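Local coordinates for protein YHDH (Escherichia coli, PDB 1O89) that probably catalyses the NADPH-dependent reduction of acryloyl-CoA to propanoyl-CoA, working as a homodimer of the zinc-containing alcohol dehydrogenase family, at residues A[148-159]-A[180-191]; A[164-175]-A[233-244]. All coordinates share one frame; numbering follows the deposited sequence.

Contact 1 (A[148-159]-A[180-191]); sequences AGFTAMLCVMAL and VGSTAVALLHKL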
loop_
_atom_site.group_PDB
_atom_site.type_symbol
_atom_site.label_atom_id
_atom_site.label_comp_id
_atom_site.label_asym_id
_atom_site.label_seq_id
_atom_site.Cartn_x
_atom_site.Cartn_y
_atom_site.Cartn_z
ATOM N N ALA A 148 15.420 -10.540 11.284
ATOM C CA ALA A 148 14.486 -9.751 12.091
ATOM C C ALA A 148 14.816 -8.265 12.069
ATOM O O ALA A 148 13.945 -7.445 11.809
ATOM C CB ALA A 148 14.461 -10.279 13.554
ATOM N N GLY A 149 16.075 -7.929 12.331
ATOM C CA GLY A 149 16.524 -6.549 12.342
ATOM C C GLY A 149 16.493 -5.949 10.943
ATOM O O GLY A 149 16.057 -4.818 10.756
ATOM N N PHE A 150 16.945 -6.722 9.957
ATOM C CA PHE A 150 16.937 -6.302 8.559
ATOM C C PHE A 150 15.507 -5.957 8.119
ATOM O O PHE A 150 15.273 -4.946 7.456
ATOM C CB PHE A 150 17.541 -7.413 7.695
ATOM C CG PHE A 150 17.484 -7.152 6.201
ATOM C CD1 PHE A 150 18.290 -6.197 5.609
ATOM C CD2 PHE A 150 16.666 -7.909 5.388
ATOM C CE1 PHE A 150 18.250 -5.967 4.224
ATOM C CE2 PHE A 150 16.618 -7.680 3.996
ATOM C CZ PHE A 150 17.413 -6.715 3.428
ATOM N N THR A 151 14.553 -6.802 8.510
ATOM C CA THR A 151 13.145 -6.601 8.173
ATOM C C THR A 151 12.598 -5.357 8.844
ATOM O O THR A 151 11.883 -4.583 8.229
ATOM C CB THR A 151 12.328 -7.806 8.634
ATOM O OG1 THR A 151 12.752 -8.964 7.926
ATOM C CG2 THR A 151 10.857 -7.650 8.298
ATOM N N ALA A 152 12.905 -5.198 10.135
ATOM C CA ALA A 152 12.480 -4.019 10.873
ATOM C C ALA A 152 12.946 -2.760 10.154
ATOM O O ALA A 152 12.158 -1.832 9.953
ATOM C CB ALA A 152 12.996 -4.045 12.279
ATOM N N MET A 153 14.206 -2.734 9.732
ATOM C CA MET A 153 14.730 -1.545 9.073
ATOM C C MET A 153 13.990 -1.266 7.780
ATOM O O MET A 153 13.657 -0.130 7.506
ATOM C CB MET A 153 16.223 -1.666 8.785
ATOM C CG MET A 153 16.875 -0.351 8.370
ATOM S SD MET A 153 17.120 0.819 9.734
ATOM C CE MET A 153 15.936 2.009 9.332
ATOM N N LEU A 154 13.722 -2.301 6.994
ATOM C CA LEU A 154 12.980 -2.122 5.754
ATOM C C LEU A 154 11.586 -1.586 6.030
ATOM O O LEU A 154 11.045 -0.839 5.221
ATOM C CB LEU A 154 12.913 -3.424 4.945
ATOM C CG LEU A 154 14.242 -3.864 4.290
ATOM C CD1 LEU A 154 14.183 -5.311 3.926
ATOM C CD2 LEU A 154 14.532 -3.057 3.028
ATOM N N CYS A 155 10.987 -1.985 7.152
ATOM C CA CYS A 155 9.681 -1.439 7.531
ATOM C C CYS A 155 9.784 0.043 7.848
ATOM O O CYS A 155 8.937 0.824 7.433
ATOM C CB CYS A 155 9.076 -2.179 8.714
ATOM S SG CYS A 155 8.591 -3.862 8.300
ATOM N N VAL A 156 10.830 0.425 8.568
ATOM C CA VAL A 156 11.025 1.818 8.957
ATOM C C VAL A 156 11.246 2.655 7.703
ATOM O O VAL A 156 10.666 3.733 7.551
ATOM C CB VAL A 156 12.197 1.974 9.919
ATOM C CG1 VAL A 156 12.599 3.436 10.066
ATOM C CG2 VAL A 156 11.840 1.358 11.275
ATOM N N MET A 157 12.043 2.128 6.783
ATOM C CA MET A 157 12.313 2.815 5.521
ATOM C C MET A 157 11.032 2.989 4.688
ATOM O O MET A 157 10.897 3.976 3.976
ATOM C CB MET A 157 13.359 2.042 4.715
ATOM C CG MET A 157 14.745 2.194 5.242
ATOM S SD MET A 157 15.861 0.883 4.783
ATOM C CE MET A 157 16.215 1.270 3.107
ATOM N N ALA A 158 10.119 2.020 4.767
ATOM C CA ALA A 158 8.838 2.102 4.083
ATOM C C ALA A 158 8.023 3.255 4.623
ATOM O O ALA A 158 7.422 3.989 3.849
ATOM C CB ALA A 158 8.057 0.824 4.229
ATOM N N LEU A 159 8.001 3.404 5.947
ATOM C CA LEU A 159 7.277 4.504 6.571
ATOM C C LEU A 159 7.806 5.834 6.087
ATOM O O LEU A 159 7.017 6.706 5.755
ATOM C CB LEU A 159 7.362 4.454 8.094
ATOM C CG LEU A 159 6.774 3.224 8.778
ATOM C CD1 LEU A 159 6.813 3.407 10.262
ATOM C CD2 LEU A 159 5.370 2.967 8.300
ATOM N N VAL A 180 11.413 -8.922 14.990
ATOM C CA VAL A 180 11.138 -7.781 14.121
ATOM C C VAL A 180 10.538 -6.609 14.892
ATOM O O VAL A 180 11.037 -5.492 14.803
ATOM C CB VAL A 180 10.167 -8.147 12.968
ATOM C CG1 VAL A 180 9.848 -6.922 12.107
ATOM C CG2 VAL A 180 10.750 -9.269 12.089
ATOM N N GLY A 181 9.466 -6.871 15.641
ATOM C CA GLY A 181 8.749 -5.839 16.372
ATOM C C GLY A 181 9.600 -5.103 17.396
ATOM O O GLY A 181 9.553 -3.874 17.465
ATOM N N SER A 182 10.369 -5.869 18.172
ATOM C CA SER A 182 11.307 -5.356 19.178
ATOM C C SER A 182 12.342 -4.387 18.613
ATOM O O SER A 182 12.618 -3.340 19.203
ATOM C CB SER A 182 12.093 -6.518 19.805
ATOM O OG SER A 182 11.228 -7.382 20.516
ATOM N N THR A 183 12.938 -4.777 17.489
ATOM C CA THR A 183 13.933 -3.969 16.810
ATOM C C THR A 183 13.270 -2.735 16.211
ATOM O O THR A 183 13.845 -1.653 16.227
ATOM C CB THR A 183 14.614 -4.779 15.693
ATOM O OG1 THR A 183 15.084 -6.023 16.218
ATOM C CG2 THR A 183 15.876 -4.056 15.155
ATOM N N ALA A 184 12.067 -2.893 15.676
ATOM C CA ALA A 184 11.354 -1.746 15.104
ATOM C C ALA A 184 11.081 -0.703 16.190
ATOM O O ALA A 184 11.193 0.483 15.932
ATOM C CB ALA A 184 10.072 -2.171 14.441
ATOM N N VAL A 185 10.767 -1.147 17.408
ATOM C CA VAL A 185 10.492 -0.219 18.497
ATOM C C VAL A 185 11.733 0.630 18.782
ATOM O O VAL A 185 11.630 1.850 18.884
ATOM C CB VAL A 185 10.031 -0.939 19.782
ATOM C CG1 VAL A 185 10.034 0.022 20.988
ATOM C CG2 VAL A 185 8.641 -1.544 19.603
ATOM N N ALA A 186 12.896 -0.019 18.907
ATOM C CA ALA A 186 14.158 0.682 19.150
ATOM C C ALA A 186 14.566 1.592 17.982
ATOM O O ALA A 186 14.962 2.717 18.196
ATOM C CB ALA A 186 15.275 -0.314 19.479
ATOM N N LEU A 187 14.434 1.130 16.746
ATOM C CA LEU A 187 14.764 1.969 15.593
ATOM C C LEU A 187 13.917 3.227 15.561
ATOM O O LEU A 187 14.449 4.319 15.432
ATOM C CB LEU A 187 14.580 1.204 14.286
ATOM C CG LEU A 187 15.686 0.176 14.010
ATOM C CD1 LEU A 187 15.264 -0.724 12.867
ATOM C CD2 LEU A 187 17.026 0.874 13.708
ATOM N N LEU A 188 12.601 3.060 15.692
ATOM C CA LEU A 188 11.652 4.177 15.669
ATOM C C LEU A 188 11.891 5.158 16.813
ATOM O O LEU A 188 11.919 6.364 16.618
ATOM C CB LEU A 188 10.210 3.659 15.743
ATOM C CG LEU A 188 9.683 2.924 14.517
ATOM C CD1 LEU A 188 8.356 2.293 14.835
ATOM C CD2 LEU A 188 9.536 3.873 13.341
ATOM N N HIS A 189 12.045 4.627 18.013
ATOM C CA HIS A 189 12.369 5.436 19.185
ATOM C C HIS A 189 13.664 6.232 19.012
ATOM O O HIS A 189 13.718 7.395 19.350
ATOM C CB HIS A 189 12.512 4.550 20.419
ATOM C CG HIS A 189 12.926 5.303 21.642
ATOM N ND1 HIS A 189 14.211 5.270 22.132
ATOM C CD2 HIS A 189 12.233 6.139 22.447
ATOM C CE1 HIS A 189 14.286 6.030 23.210
ATOM N NE2 HIS A 189 13.099 6.577 23.418
ATOM N N LYS A 190 14.707 5.591 18.500
ATOM C CA LYS A 190 15.951 6.295 18.216
ATOM C C LYS A 190 15.714 7.429 17.224
ATOM O O LYS A 190 16.268 8.511 17.373
ATOM C CB LYS A 190 17.011 5.335 17.666
ATOM C CG LYS A 190 18.389 5.985 17.470
ATOM C CD LYS A 190 18.546 6.550 16.040
ATOM C CE LYS A 190 19.879 7.278 15.839
ATOM N NZ LYS A 190 20.009 7.794 14.447
ATOM N N LEU A 191 14.891 7.178 16.211
ATOM C CA LEU A 191 14.639 8.165 15.153
ATOM C C LEU A 191 13.670 9.281 15.559
ATOM O O LEU A 191 13.414 10.181 14.775
ATOM C CB LEU A 191 14.144 7.456 13.879
ATOM C CG LEU A 191 15.239 6.624 13.191
ATOM C CD1 LEU A 191 14.634 5.600 12.262
ATOM C CD2 LEU A 191 16.241 7.505 12.450
#
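A148 and A152 bring helix 139-161 against V180 and A184 of helix 179-190, the axes of the two segments passing 7.9 Å apart and crossing at -50°, with the CA atoms of A148 and V180 separated by 4.4 Å. This is a worked example of ridges-into-grooves packing: A152 and V156, four residues apart, enter the groove between the rows V180-A184-L188 and T183-L187-L191, while A148, one turn earlier, meets the first turn of the partner at V180. A152 is the central knob. Its methyl group settles among V180, T183, A184 and L187, and its CB lies 3.5 Å from the V180 carbonyl oxygen, so the fit is to backbone as much as to side chains. Near the start of the contact CG2 of T183 rests 3.8 Å from CA of G149, while the T183 hydroxyl turns back to the G179 carbonyl within its own helix. One turn after A152, V156 divides its two methyls. CG1, anti to the backbone N (chi1 167°), meets CD1 of L191 tip to tip at 3.7 Å; CG2 slides past L188 in the opposite direction, reaching CD2 of that leucine at 4.0 Å. At one flank the M153 chain bends at chi2 (74°), which carries SD across L187 at about a right angle, 4.0 Å from CD1 of L187. L159 similarly crosses L188. No hydrogen bond spans the helices. V180 belongs to the NADP(+) site, and T151, which packs on V180, also touches S288 of that site. Around this apolar seam, C155, V156, L159 and A184 rest on I237 of strand 233-238, L188 covers I171 and V173 of strand 170-173, and M153 leans on R302 of helix 293-306.

Contact 2 (A[164-175]-A[233-244]); sequences VRPQDGEIVVTG and WAGAIDTVGDKV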
loop_
_atom_site.group_PDB
_atom_site.type_symbol
_atom_site.label_atom_id
_atom_site.label_comp_id
_atom_site.label_asym_id
_atom_site.label_seq_id
_atom_site.Cartn_x
_atom_site.Cartn_y
_atom_site.Cartn_z
ATOM N N VAL A 164 5.959 9.495 6.409
ATOM C CA VAL A 164 5.620 9.439 7.838
ATOM C C VAL A 164 6.809 9.891 8.705
ATOM O O VAL A 164 7.835 9.213 8.784
ATOM C CB VAL A 164 5.134 8.036 8.269
ATOM C CG1 VAL A 164 4.731 8.034 9.735
ATOM C CG2 VAL A 164 3.970 7.593 7.397
ATOM N N ARG A 165 6.639 11.040 9.357
ATOM C CA ARG A 165 7.669 11.639 10.214
ATOM C C ARG A 165 7.203 11.644 11.687
ATOM O O ARG A 165 6.015 11.421 11.959
ATOM C CB ARG A 165 7.974 13.063 9.756
ATOM C CG ARG A 165 8.043 13.277 8.243
ATOM C CD ARG A 165 7.724 14.722 7.813
ATOM N NE ARG A 165 6.295 15.031 7.923
ATOM C CZ ARG A 165 5.775 16.252 7.789
ATOM N NH1 ARG A 165 6.551 17.295 7.511
ATOM N NH2 ARG A 165 4.464 16.432 7.922
ATOM N N PRO A 166 8.129 11.859 12.627
ATOM C CA PRO A 166 7.798 11.915 14.065
ATOM C C PRO A 166 6.693 12.893 14.471
ATOM O O PRO A 166 5.939 12.607 15.406
ATOM C CB PRO A 166 9.130 12.334 14.717
ATOM C CG PRO A 166 10.184 11.836 13.781
ATOM C CD PRO A 166 9.581 12.003 12.398
ATOM N N GLN A 167 6.597 14.029 13.785
ATOM C CA GLN A 167 5.590 15.053 14.117
ATOM C C GLN A 167 4.167 14.705 13.662
ATOM O O GLN A 167 3.213 15.396 14.020
ATOM C CB GLN A 167 5.990 16.418 13.537
ATOM C CG GLN A 167 6.276 16.431 12.020
ATOM C CD GLN A 167 7.770 16.588 11.701
ATOM O OE1 GLN A 167 8.619 15.772 12.143
ATOM N NE2 GLN A 167 8.097 17.638 10.945
ATOM N N ASP A 168 4.030 13.637 12.877
ATOM C CA ASP A 168 2.741 13.258 12.295
ATOM C C ASP A 168 1.842 12.479 13.231
ATOM O O ASP A 168 0.614 12.484 13.056
ATOM C CB ASP A 168 2.959 12.448 11.019
ATOM C CG ASP A 168 3.509 13.287 9.905
ATOM O OD1 ASP A 168 3.068 14.435 9.768
ATOM O OD2 ASP A 168 4.377 12.892 9.117
ATOM N N GLY A 169 2.457 11.792 14.194
ATOM C CA GLY A 169 1.719 11.098 15.234
ATOM C C GLY A 169 2.333 9.792 15.695
ATOM O O GLY A 169 3.484 9.461 15.406
ATOM N N GLU A 170 1.526 9.030 16.411
ATOM C CA GLU A 170 1.976 7.804 17.040
ATOM C C GLU A 170 2.172 6.690 16.017
ATOM O O GLU A 170 1.393 6.547 15.080
ATOM C CB GLU A 170 0.973 7.363 18.113
ATOM C CG GLU A 170 0.928 8.257 19.345
ATOM C CD GLU A 170 0.236 7.587 20.523
ATOM O OE1 GLU A 170 -0.862 7.029 20.323
ATOM O OE2 GLU A 170 0.785 7.609 21.644
ATOM N N ILE A 171 3.218 5.898 16.214
ATOM C CA ILE A 171 3.450 4.712 15.407
ATOM C C ILE A 171 3.153 3.474 16.235
ATOM O O ILE A 171 3.756 3.282 17.282
ATOM C CB ILE A 171 4.895 4.649 14.907
ATOM C CG1 ILE A 171 5.322 5.973 14.278
ATOM C CG2 ILE A 171 5.058 3.496 13.900
ATOM C CD1 ILE A 171 4.489 6.404 13.072
ATOM N N VAL A 172 2.245 2.632 15.746
ATOM C CA VAL A 172 1.955 1.361 16.392
ATOM C C VAL A 172 2.768 0.208 15.781
ATOM O O VAL A 172 2.810 0.046 14.566
ATOM C CB VAL A 172 0.429 1.040 16.391
ATOM C CG1 VAL A 172 -0.119 0.781 14.982
ATOM C CG2 VAL A 172 0.125 -0.123 17.323
ATOM N N VAL A 173 3.416 -0.578 16.637
ATOM C CA VAL A 173 4.121 -1.791 16.222
ATOM C C VAL A 173 3.404 -3.015 16.794
ATOM O O VAL A 173 3.242 -3.126 18.007
ATOM C CB VAL A 173 5.563 -1.791 16.709
ATOM C CG1 VAL A 173 6.279 -3.058 16.244
ATOM C CG2 VAL A 173 6.292 -0.534 16.226
ATOM N N THR A 174 2.959 -3.924 15.933
ATOM C CA THR A 174 2.312 -5.138 16.404
ATOM C C THR A 174 3.338 -6.280 16.545
ATOM O O THR A 174 4.464 -6.184 16.034
ATOM C CB THR A 174 1.145 -5.514 15.490
ATOM O OG1 THR A 174 1.634 -5.842 14.192
ATOM C CG2 THR A 174 0.201 -4.315 15.253
ATOM N N GLY A 175 2.964 -7.323 17.280
ATOM C CA GLY A 175 3.875 -8.412 17.635
ATOM C C GLY A 175 5.206 -7.886 18.160
ATOM O O GLY A 175 6.278 -8.389 17.826
ATOM N N TRP A 233 -3.389 6.391 14.382
ATOM C CA TRP A 233 -1.977 6.133 14.006
ATOM C C TRP A 233 -1.489 6.898 12.775
ATOM O O TRP A 233 -2.153 6.908 11.737
ATOM C CB TRP A 233 -1.702 4.639 13.769
ATOM C CG TRP A 233 -2.340 3.714 14.720
ATOM C CD1 TRP A 233 -3.212 2.714 14.422
ATOM C CD2 TRP A 233 -2.155 3.682 16.130
ATOM N NE1 TRP A 233 -3.608 2.072 15.567
ATOM C CE2 TRP A 233 -2.961 2.637 16.635
ATOM C CE3 TRP A 233 -1.393 4.437 17.030
ATOM C CZ2 TRP A 233 -3.032 2.333 17.994
ATOM C CZ3 TRP A 233 -1.462 4.132 18.384
ATOM C CH2 TRP A 233 -2.279 3.093 18.850
ATOM N N ALA A 234 -0.306 7.508 12.889
ATOM C CA ALA A 234 0.355 8.146 11.743
ATOM C C ALA A 234 0.984 7.092 10.848
ATOM O O ALA A 234 1.018 7.231 9.613
ATOM C CB ALA A 234 1.413 9.117 12.220
ATOM N N GLY A 235 1.510 6.056 11.487
ATOM C CA GLY A 235 2.112 4.936 10.803
ATOM C C GLY A 235 2.033 3.666 11.631
ATOM O O GLY A 235 1.670 3.695 12.817
ATOM N N ALA A 236 2.390 2.544 11.006
ATOM C CA ALA A 236 2.329 1.252 11.675
ATOM C C ALA A 236 3.294 0.246 11.056
ATOM O O ALA A 236 3.558 0.264 9.853
ATOM C CB ALA A 236 0.873 0.696 11.666
ATOM N N ILE A 237 3.846 -0.610 11.902
ATOM C CA ILE A 237 4.676 -1.710 11.455
ATOM C C ILE A 237 3.995 -2.954 11.978
ATOM O O ILE A 237 3.970 -3.181 13.192
ATOM C CB ILE A 237 6.130 -1.570 11.995
ATOM C CG1 ILE A 237 6.820 -0.398 11.312
ATOM C CG2 ILE A 237 6.928 -2.848 11.763
ATOM C CD1 ILE A 237 8.243 -0.148 11.715
ATOM N N ASP A 238 3.446 -3.767 11.075
ATOM C CA ASP A 238 2.695 -4.950 11.491
ATOM C C ASP A 238 3.424 -6.248 11.184
ATOM O O ASP A 238 3.902 -6.447 10.075
ATOM C CB ASP A 238 1.338 -4.966 10.816
ATOM C CG ASP A 238 0.586 -6.221 11.090
ATOM O OD1 ASP A 238 0.202 -6.449 12.267
ATOM O OD2 ASP A 238 0.371 -7.061 10.190
ATOM N N THR A 239 3.487 -7.130 12.185
ATOM C CA THR A 239 4.150 -8.424 12.073
ATOM C C THR A 239 3.159 -9.573 12.195
ATOM O O THR A 239 3.563 -10.715 12.115
ATOM C CB THR A 239 5.247 -8.580 13.155
ATOM O OG1 THR A 239 4.670 -8.518 14.469
ATOM C CG2 THR A 239 6.248 -7.410 13.130
ATOM N N VAL A 240 1.870 -9.277 12.361
ATOM C CA VAL A 240 0.891 -10.297 12.746
ATOM C C VAL A 240 -0.143 -10.601 11.669
ATOM O O VAL A 240 -0.559 -11.735 11.522
ATOM C CB VAL A 240 0.246 -10.023 14.171
ATOM C CG1 VAL A 240 0.376 -8.592 14.593
ATOM C CG2 VAL A 240 -1.220 -10.512 14.285
ATOM N N GLY A 241 -0.548 -9.611 10.899
ATOM C CA GLY A 241 -1.469 -9.851 9.819
ATOM C C GLY A 241 -2.848 -10.140 10.365
ATOM O O GLY A 241 -3.167 -9.784 11.509
ATOM N N ASP A 242 -3.673 -10.772 9.536
ATOM C CA ASP A 242 -4.984 -11.263 9.967
ATOM C C ASP A 242 -5.842 -10.097 10.479
ATOM O O ASP A 242 -5.838 -9.034 9.868
ATOM C CB ASP A 242 -4.800 -12.378 11.006
ATOM C CG ASP A 242 -6.027 -13.260 11.150
ATOM O OD1 ASP A 242 -6.451 -13.872 10.147
ATOM O OD2 ASP A 242 -6.627 -13.403 12.232
ATOM N N LYS A 243 -6.545 -10.289 11.599
ATOM C CA LYS A 243 -7.458 -9.295 12.149
ATOM C C LYS A 243 -6.733 -8.105 12.787
ATOM O O LYS A 243 -7.263 -7.001 12.786
ATOM C CB LYS A 243 -8.402 -9.944 13.177
ATOM C CG LYS A 243 -9.520 -10.774 12.553
ATOM C CD LYS A 243 -10.088 -11.825 13.518
ATOM C CE LYS A 243 -11.344 -12.515 12.954
ATOM N NZ LYS A 243 -11.684 -12.097 11.542
ATOM N N VAL A 244 -5.542 -8.323 13.341
ATOM C CA VAL A 244 -4.778 -7.227 13.953
ATOM C C VAL A 244 -4.394 -6.189 12.914
ATOM O O VAL A 244 -4.464 -4.993 13.173
ATOM C CB VAL A 244 -3.491 -7.720 14.654
ATOM C CG1 VAL A 244 -2.542 -6.534 14.981
ATOM C CG2 VAL A 244 -3.831 -8.491 15.905
#
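V172 lays its side chain over the indole of W233. Strands 170-173 and 235-238 run parallel, and V172 straddles A236: its N donates to G235 O, and its O accepts from I237 N at 2.9 Å. The side chain then leaves for the face shared with A236. CB stands 3.6 Å above the plane of the W233 ring, over its centre. CG1, held between the backbone N and carbonyl carbon (chi1 67°), lies 3.5 Å from the centroid of the five-membered ring of W233 and 3° off its normal, a CH-pi contact; the same methyl meets CB of A236 at 3.5 Å, a tight fit. CG2 reaches CZ2 of W233 at the six-membered end. E170 places CB at the ring edge while its carboxylate is paired with R215, and the indole NE1 donates to Q251.

At the C-terminal ends of the strands the contact turns polar. T239 OG1 gives a 2.8 Å hydrogen bond to T174 O from above the carbonyl plane, and T239 N donates to T174 OG1; within segment 233-244, D238 OD2 accepts from G241 N in an Asx motif. The apolar part, with V172 over the W233 ring, thus gives way to bonds that probably steady the strand end at T174, where T239 touches NADP(+)-binding V180.

From the N terminus, helix 139-161 supplies the first half of contact 1, and the chain then turns into strand 170-173, the first half of contact 2; a probable hydrogen bond from V164 N to L159 O (3.1 Å) joins the two segments at the turn. Helix 179-190 follows and closes contact 1 across 20 residues that include that strand. Only after strands 195-199 and 213-218 does strand 233-238 arrive to close contact 2. The segments alternate, so the two loops cross. Contact 1 pairs helices against the sheet, contact 2 pairs neighbouring strands within it, and L159 CD2, 3.6 Å from A236 O, joins helix layer to sheet in this Rossmann-type parallel cofactor domain.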